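Local coordinates for protein complement C1r subcomponent (Homo sapiens, PDB 6F1D) that acts as a serine protease of the classical complement pathway, its second CUB domain probably helping to join C1r to C1s in the C1 complex, at residues R22-Y32 against S102-L110. Residues are numbered along the deposited sequence; the frame is centred on the assembly and turned at random.
Sequences RSYPPDLRCNY and SGDSRGWKL. With CA (calcium ion), chain B.
Trp108 drives the edge of its six-membered ring against one face of Tyr32 in a T-shaped stack, the planes at 81° and CZ2 of Trp108 3.7 Å from CE2 of Tyr32. Around the Tyr24 ring, Gly107 CA lies at the edge, 3.4 Å from CD2, while water 2 sits over the centre of one face. CG of Tyr24 is tucked between its backbone N and carbonyl carbon (chi1 51°), which carries the ring alongside Ser105, whose CB comes 3.6 Å from CE2 of Tyr24. The two ring contacts fall at different levels of the CUB beta-sandwich: Tyr32, on strand 29-35, meets Trp108 between the two sheets, with Ile15 touching both, whereas Tyr24 belongs to the loops at the calcium end. There Ser102 O binds calcium at 2.5 Å, together with Glu53, Asp63 and Asp100, and Tyr24 OH hydrogen-bonds to Asp63, tying the ring to the metal shell. A phenylalanine in place of Tyr24 would probably leave this calcium-binding carboxylate without one of its second-shell supports. Backbone bonding joins the loops as well: Tyr24 N donates to Ser105 O at 3.2 Å, and water 2 accepts from Ser105 N and lies within hydrogen-bonding reach of Tyr24 O and Gly103 O, with more acceptors near it than it has protons. Farther out, Ser23 OG donates to Asp104 OD1 at 3.0 Å, reaching the carboxylate on its anti side and 28° out of its plane.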
ATOM      1  N   ARG A  22     -11.369  -6.959  -7.110  1.00 23.84           N
ATOM      2  CA  ARG A  22     -12.393  -7.679  -6.378  1.00 25.30           C
ATOM      3  C   ARG A  22     -11.985  -7.683  -4.899  1.00 34.53           C
ATOM      4  O   ARG A  22     -10.904  -7.209  -4.531  1.00 37.39           O
ATOM      5  CB  ARG A  22     -12.581  -9.087  -6.949  1.00 23.29           C
ATOM      6  CG  ARG A  22     -12.616  -9.133  -8.464  1.00 24.53           C
ATOM      7  CD  ARG A  22     -12.872 -10.504  -8.992  1.00 31.78           C
ATOM      8  NE  ARG A  22     -11.797 -11.435  -8.652  1.00 34.50           N
ATOM      9  CZ  ARG A  22     -10.591 -11.422  -9.211  1.00 44.67           C
ATOM     10  NH1 ARG A  22     -10.280 -10.516 -10.130  1.00 44.89           N
ATOM     11  NH2 ARG A  22      -9.683 -12.305  -8.828  1.00 37.72           N
ATOM     12  N   SER A  23     -12.872  -8.170  -4.036  1.00 28.79           N
ATOM     13  CA  SER A  23     -12.697  -8.028  -2.590  1.00 19.24           C
ATOM     14  C   SER A  23     -11.383  -8.625  -2.103  1.00 20.17           C
ATOM     15  O   SER A  23     -11.125  -9.818  -2.325  1.00 21.92           O
ATOM     16  CB  SER A  23     -13.815  -8.767  -1.853  1.00 26.64           C
ATOM     17  OG  SER A  23     -15.056  -8.537  -2.438  1.00 43.53           O
ATOM     18  N   TYR A  24     -10.638  -7.872  -1.299  1.00 18.77           N
ATOM     19  CA  TYR A  24      -9.489  -8.502  -0.643  1.00 15.00           C
ATOM     20  C   TYR A  24      -9.936  -9.434   0.494  1.00 16.27           C
ATOM     21  O   TYR A  24     -11.010  -9.268   1.079  1.00 18.71           O
ATOM     22  CB  TYR A  24      -8.491  -7.470  -0.151  1.00 20.45           C
ATOM     23  CG  TYR A  24      -9.076  -6.379   0.684  1.00 16.94           C
ATOM     24  CD1 TYR A  24      -9.344  -6.595   2.018  1.00 18.29           C
ATOM     25  CD2 TYR A  24      -9.351  -5.132   0.119  1.00 13.11           C
ATOM     26  CE1 TYR A  24      -9.889  -5.603   2.824  1.00 17.16           C
ATOM     27  CE2 TYR A  24      -9.896  -4.104   0.912  1.00 17.00           C
ATOM     28  CZ  TYR A  24     -10.164  -4.367   2.261  1.00 21.78           C
ATOM     29  OH  TYR A  24     -10.658  -3.379   3.091  1.00 18.65           O
ATOM     30  N   PRO A  25      -9.157 -10.474   0.777  1.00 20.15           N
ATOM     31  CA  PRO A  25      -9.540 -11.473   1.800  1.00 18.01           C
ATOM     32  C   PRO A  25      -9.469 -10.893   3.208  1.00 20.26           C
ATOM     33  O   PRO A  25      -8.763  -9.906   3.442  1.00 19.03           O
ATOM     34  CB  PRO A  25      -8.483 -12.578   1.615  1.00 22.46           C
ATOM     35  CG  PRO A  25      -7.705 -12.208   0.411  1.00 28.58           C
ATOM     36  CD  PRO A  25      -7.844 -10.760   0.197  1.00 21.15           C
ATOM     37  N   PRO A  26     -10.118 -11.517   4.188  1.00 23.50           N
ATOM     38  CA  PRO A  26     -10.024 -11.038   5.564  1.00 22.39           C
ATOM     39  C   PRO A  26      -8.808 -11.604   6.290  1.00 20.70           C
ATOM     40  O   PRO A  26      -8.118 -12.493   5.801  1.00 24.86           O
ATOM     41  CB  PRO A  26     -11.326 -11.575   6.185  1.00 26.65           C
ATOM     42  CG  PRO A  26     -11.523 -12.875   5.499  1.00 30.46           C
ATOM     43  CD  PRO A  26     -11.034 -12.677   4.087  1.00 28.58           C
ATOM     44  N   ASP A  27      -8.544 -11.023   7.473  1.00 19.96           N
ATOM     45  CA  ASP A  27      -7.554 -11.493   8.435  1.00 23.06           C
ATOM     46  C   ASP A  27      -6.143 -11.498   7.866  1.00 22.99           C
ATOM     47  O   ASP A  27      -5.306 -12.308   8.264  1.00 32.89           O
ATOM     48  CB  ASP A  27      -7.953 -12.861   8.985  1.00 28.56           C
ATOM     49  CG  ASP A  27      -9.264 -12.800   9.746  1.00 46.57           C
ATOM     50  OD1 ASP A  27      -9.416 -11.871  10.582  1.00 52.86           O
ATOM     51  OD2 ASP A  27     -10.153 -13.646   9.494  1.00 62.38           O
ATOM     52  N   LEU A  28      -5.856 -10.555   6.974  1.00 24.24           N
ATOM     53  CA  LEU A  28      -4.546 -10.465   6.367  1.00 22.73           C
ATOM     54  C   LEU A  28      -3.621  -9.628   7.233  1.00 30.18           C
ATOM     55  O   LEU A  28      -4.040  -8.635   7.837  1.00 23.28           O
ATOM     56  CB  LEU A  28      -4.623  -9.795   5.007  1.00 28.02           C
ATOM     57  CG  LEU A  28      -5.310 -10.496   3.858  1.00 37.61           C
ATOM     58  CD1 LEU A  28      -5.238  -9.558   2.635  1.00 34.17           C
ATOM     59  CD2 LEU A  28      -4.715 -11.896   3.606  1.00 31.04           C
ATOM     60  N   ARG A  29      -2.347  -9.996   7.225  1.00 26.46           N
ATOM     61  CA  ARG A  29      -1.246  -9.111   7.608  1.00 24.95           C
ATOM     62  C   ARG A  29      -0.210  -9.235   6.500  1.00 30.05           C
ATOM     63  O   ARG A  29       0.648 -10.119   6.545  1.00 34.82           O
ATOM     64  CB  ARG A  29      -0.672  -9.481   8.994  1.00 27.59           C
ATOM     65  CG  ARG A  29      -1.692 -10.137   9.929  1.00 43.91           C
ATOM     66  CD  ARG A  29      -1.326 -10.005  11.421  1.00 65.67           C
ATOM     67  NE  ARG A  29      -1.796 -11.147  12.211  1.00 76.71           N
ATOM     68  CZ  ARG A  29      -3.079 -11.439  12.457  1.00 84.11           C
ATOM     69  NH1 ARG A  29      -4.060 -10.677  11.975  1.00 81.83           N
ATOM     70  NH2 ARG A  29      -3.386 -12.510  13.185  1.00 83.91           N
ATOM     71  N   CYS A  30      -0.316  -8.372   5.498  1.00 23.48           N
ATOM     72  CA  CYS A  30       0.510  -8.406   4.300  1.00 27.80           C
ATOM     73  C   CYS A  30       1.645  -7.396   4.416  1.00 30.68           C
ATOM     74  O   CYS A  30       1.433  -6.267   4.857  1.00 30.59           O
ATOM     75  CB  CYS A  30      -0.334  -8.073   3.061  1.00 31.95           C
ATOM     76  SG  CYS A  30      -1.719  -9.142   2.866  1.00 46.53           S
ATOM     77  N   ASN A  31       2.849  -7.802   4.010  1.00 21.12           N
ATOM     78  CA  ASN A  31       3.994  -6.899   3.960  1.00 18.26           C
ATOM     79  C   ASN A  31       4.537  -6.873   2.539  1.00 19.01           C
ATOM     80  O   ASN A  31       4.965  -7.910   2.013  1.00 31.52           O
ATOM     81  CB  ASN A  31       5.088  -7.362   4.941  1.00 21.99           C
ATOM     82  CG  ASN A  31       6.354  -6.507   4.855  1.00 44.81           C
ATOM     83  OD1 ASN A  31       6.296  -5.278   4.656  1.00 43.78           O
ATOM     84  ND2 ASN A  31       7.508  -7.158   5.007  1.00 56.16           N
ATOM     85  N   TYR A  32       4.568  -5.689   1.945  1.00 14.23           N
ATOM     86  CA  TYR A  32       5.136  -5.461   0.627  1.00 16.29           C
ATOM     87  C   TYR A  32       6.355  -4.566   0.787  1.00 22.93           C
ATOM     88  O   TYR A  32       6.247  -3.490   1.367  1.00 28.99           O
ATOM     89  CB  TYR A  32       4.132  -4.753  -0.282  1.00 23.33           C
ATOM     90  CG  TYR A  32       2.775  -5.414  -0.366  1.00 24.03           C
ATOM     91  CD1 TYR A  32       2.453  -6.219  -1.445  1.00 25.92           C
ATOM     92  CD2 TYR A  32       1.797  -5.193   0.616  1.00 23.79           C
ATOM     93  CE1 TYR A  32       1.200  -6.837  -1.543  1.00 26.79           C
ATOM     94  CE2 TYR A  32       0.531  -5.794   0.520  1.00 26.11           C
ATOM     95  CZ  TYR A  32       0.253  -6.604  -0.561  1.00 28.15           C
ATOM     96  OH  TYR A  32      -0.977  -7.211  -0.662  1.00 45.50           O
ATOM     97  N   SER A 102     -14.151  -9.286   8.225  1.00 28.86           N
ATOM     98  CA  SER A 102     -15.321  -9.243   7.342  1.00 34.84           C
ATOM     99  C   SER A 102     -15.298  -8.014   6.436  1.00 34.23           C
ATOM    100  O   SER A 102     -14.511  -7.072   6.625  1.00 26.41           O
ATOM    101  CB  SER A 102     -16.612  -9.227   8.148  1.00 33.86           C
ATOM    102  OG  SER A 102     -16.694  -7.962   8.825  1.00 29.39           O
ATOM    103  N   GLY A 103     -16.214  -8.027   5.469  1.00 33.09           N
ATOM    104  CA  GLY A 103     -16.444  -6.933   4.549  1.00 29.67           C
ATOM    105  C   GLY A 103     -15.989  -7.274   3.130  1.00 37.16           C
ATOM    106  O   GLY A 103     -15.164  -8.165   2.898  1.00 35.13           O
ATOM    107  N   ASP A 104     -16.556  -6.540   2.169  1.00 28.18           N
ATOM    108  CA  ASP A 104     -16.279  -6.696   0.743  1.00 24.79           C
ATOM    109  C   ASP A 104     -15.863  -5.307   0.253  1.00 32.60           C
ATOM    110  O   ASP A 104     -16.717  -4.438   0.058  1.00 34.63           O
ATOM    111  CB  ASP A 104     -17.508  -7.194  -0.005  1.00 30.49           C
ATOM    112  CG  ASP A 104     -17.718  -8.717   0.146  1.00 54.80           C
ATOM    113  OD1 ASP A 104     -16.780  -9.488  -0.191  1.00 59.09           O
ATOM    114  OD2 ASP A 104     -18.811  -9.130   0.595  1.00 54.12           O
ATOM    115  N   SER A 105     -14.567  -5.071   0.126  1.00 33.19           N
ATOM    116  CA  SER A 105     -14.040  -3.803  -0.368  1.00 28.96           C
ATOM    117  C   SER A 105     -13.063  -4.121  -1.480  1.00 25.09           C
ATOM    118  O   SER A 105     -12.368  -5.154  -1.441  1.00 20.62           O
ATOM    119  CB  SER A 105     -13.334  -2.981   0.741  1.00 27.50           C
ATOM    120  OG  SER A 105     -13.988  -3.142   1.989  1.00 38.94           O
ATOM    121  N   ARG A 106     -12.959  -3.207  -2.438  1.00 20.38           N
ATOM    122  CA  ARG A 106     -12.248  -3.556  -3.663  1.00 20.44           C
ATOM    123  C   ARG A 106     -10.736  -3.523  -3.497  1.00 18.71           C
ATOM    124  O   ARG A 106     -10.040  -4.189  -4.267  1.00 24.26           O
ATOM    125  CB  ARG A 106     -12.685  -2.639  -4.802  1.00 21.81           C
ATOM    126  CG  ARG A 106     -14.183  -2.800  -5.130  1.00 26.59           C
ATOM    127  CD  ARG A 106     -14.617  -1.831  -6.167  1.00 41.60           C
ATOM    128  NE  ARG A 106     -14.419  -2.396  -7.486  1.00 48.04           N
ATOM    129  CZ  ARG A 106     -14.621  -1.723  -8.614  1.00 59.30           C
ATOM    130  NH1 ARG A 106     -15.035  -0.458  -8.561  1.00 51.80           N
ATOM    131  NH2 ARG A 106     -14.416  -2.318  -9.788  1.00 61.45           N
ATOM    132  N   GLY A 107     -10.192  -2.767  -2.524  1.00 17.97           N
ATOM    133  CA  GLY A 107      -8.749  -2.801  -2.266  1.00 16.09           C
ATOM    134  C   GLY A 107      -7.972  -1.667  -2.924  1.00 15.53           C
ATOM    135  O   GLY A 107      -8.529  -0.611  -3.241  1.00 17.76           O
ATOM    136  N   TRP A 108      -6.688  -1.869  -3.201  1.00 16.93           N
ATOM    137  CA  TRP A 108      -5.898  -0.738  -3.677  1.00 14.37           C
ATOM    138  C   TRP A 108      -4.885  -1.272  -4.669  1.00 19.75           C
ATOM    139  O   TRP A 108      -4.545  -2.461  -4.663  1.00 16.74           O
ATOM    140  CB  TRP A 108      -5.180  -0.029  -2.511  1.00 16.01           C
ATOM    141  CG  TRP A 108      -4.457  -1.021  -1.657  1.00 15.42           C
ATOM    142  CD1 TRP A 108      -4.972  -1.696  -0.593  1.00 17.70           C
ATOM    143  CD2 TRP A 108      -3.115  -1.522  -1.828  1.00 15.79           C
ATOM    144  NE1 TRP A 108      -4.021  -2.528  -0.052  1.00 17.46           N
ATOM    145  CE2 TRP A 108      -2.886  -2.460  -0.804  1.00 19.05           C
ATOM    146  CE3 TRP A 108      -2.070  -1.239  -2.732  1.00 18.15           C
ATOM    147  CZ2 TRP A 108      -1.681  -3.136  -0.655  1.00 18.68           C
ATOM    148  CZ3 TRP A 108      -0.879  -1.924  -2.576  1.00 17.70           C
ATOM    149  CH2 TRP A 108      -0.693  -2.847  -1.537  1.00 20.18           C
ATOM    150  N   LYS A 109      -4.378  -0.364  -5.492  1.00 14.86           N
ATOM    151  CA  LYS A 109      -3.321  -0.690  -6.431  1.00 15.20           C
ATOM    152  C   LYS A 109      -2.513   0.586  -6.626  1.00 18.27           C
ATOM    153  O   LYS A 109      -3.099   1.670  -6.746  1.00 15.99           O
ATOM    154  CB  LYS A 109      -3.911  -1.150  -7.773  1.00 16.78           C
ATOM    155  CG  LYS A 109      -2.895  -1.397  -8.880  1.00 21.12           C
ATOM    156  CD  LYS A 109      -3.555  -2.206  -9.994  1.00 27.07           C
ATOM    157  CE  LYS A 109      -2.658  -2.340 -11.206  1.00 31.68           C
ATOM    158  NZ  LYS A 109      -3.366  -3.068 -12.312  1.00 34.32           N
ATOM    159  N   LEU A 110      -1.190   0.449  -6.701  1.00 14.78           N
ATOM    160  CA  LEU A 110      -0.306   1.592  -6.905  1.00 18.66           C
ATOM    161  C   LEU A 110       0.717   1.218  -7.958  1.00 24.00           C
ATOM    162  O   LEU A 110       0.975   0.037  -8.214  1.00 20.77           O
ATOM    163  CB  LEU A 110       0.414   2.006  -5.608  1.00 17.40           C
ATOM    164  CG  LEU A 110       1.396   1.030  -5.001  1.00 20.68           C
ATOM    165  CD1 LEU A 110       2.777   1.169  -5.653  1.00 22.60           C
ATOM    166  CD2 LEU A 110       1.542   1.336  -3.467  1.00 22.90           C
TER
HETATM  167 CA    CA B 300     -12.539  -5.606   6.469  1.00 21.35          CA
HETATM  168  O   HOH W   1     -12.253  -8.939   3.662  1.00 21.25           O
HETATM  169  O   HOH W   2     -12.735  -6.922   1.376  1.00 24.34           O
HETATM  170  O   HOH W   3     -13.226  -5.645   4.024  1.00 19.73           O
HETATM  171  O   HOH W   4     -11.364  -7.515   5.862  1.00 19.31           O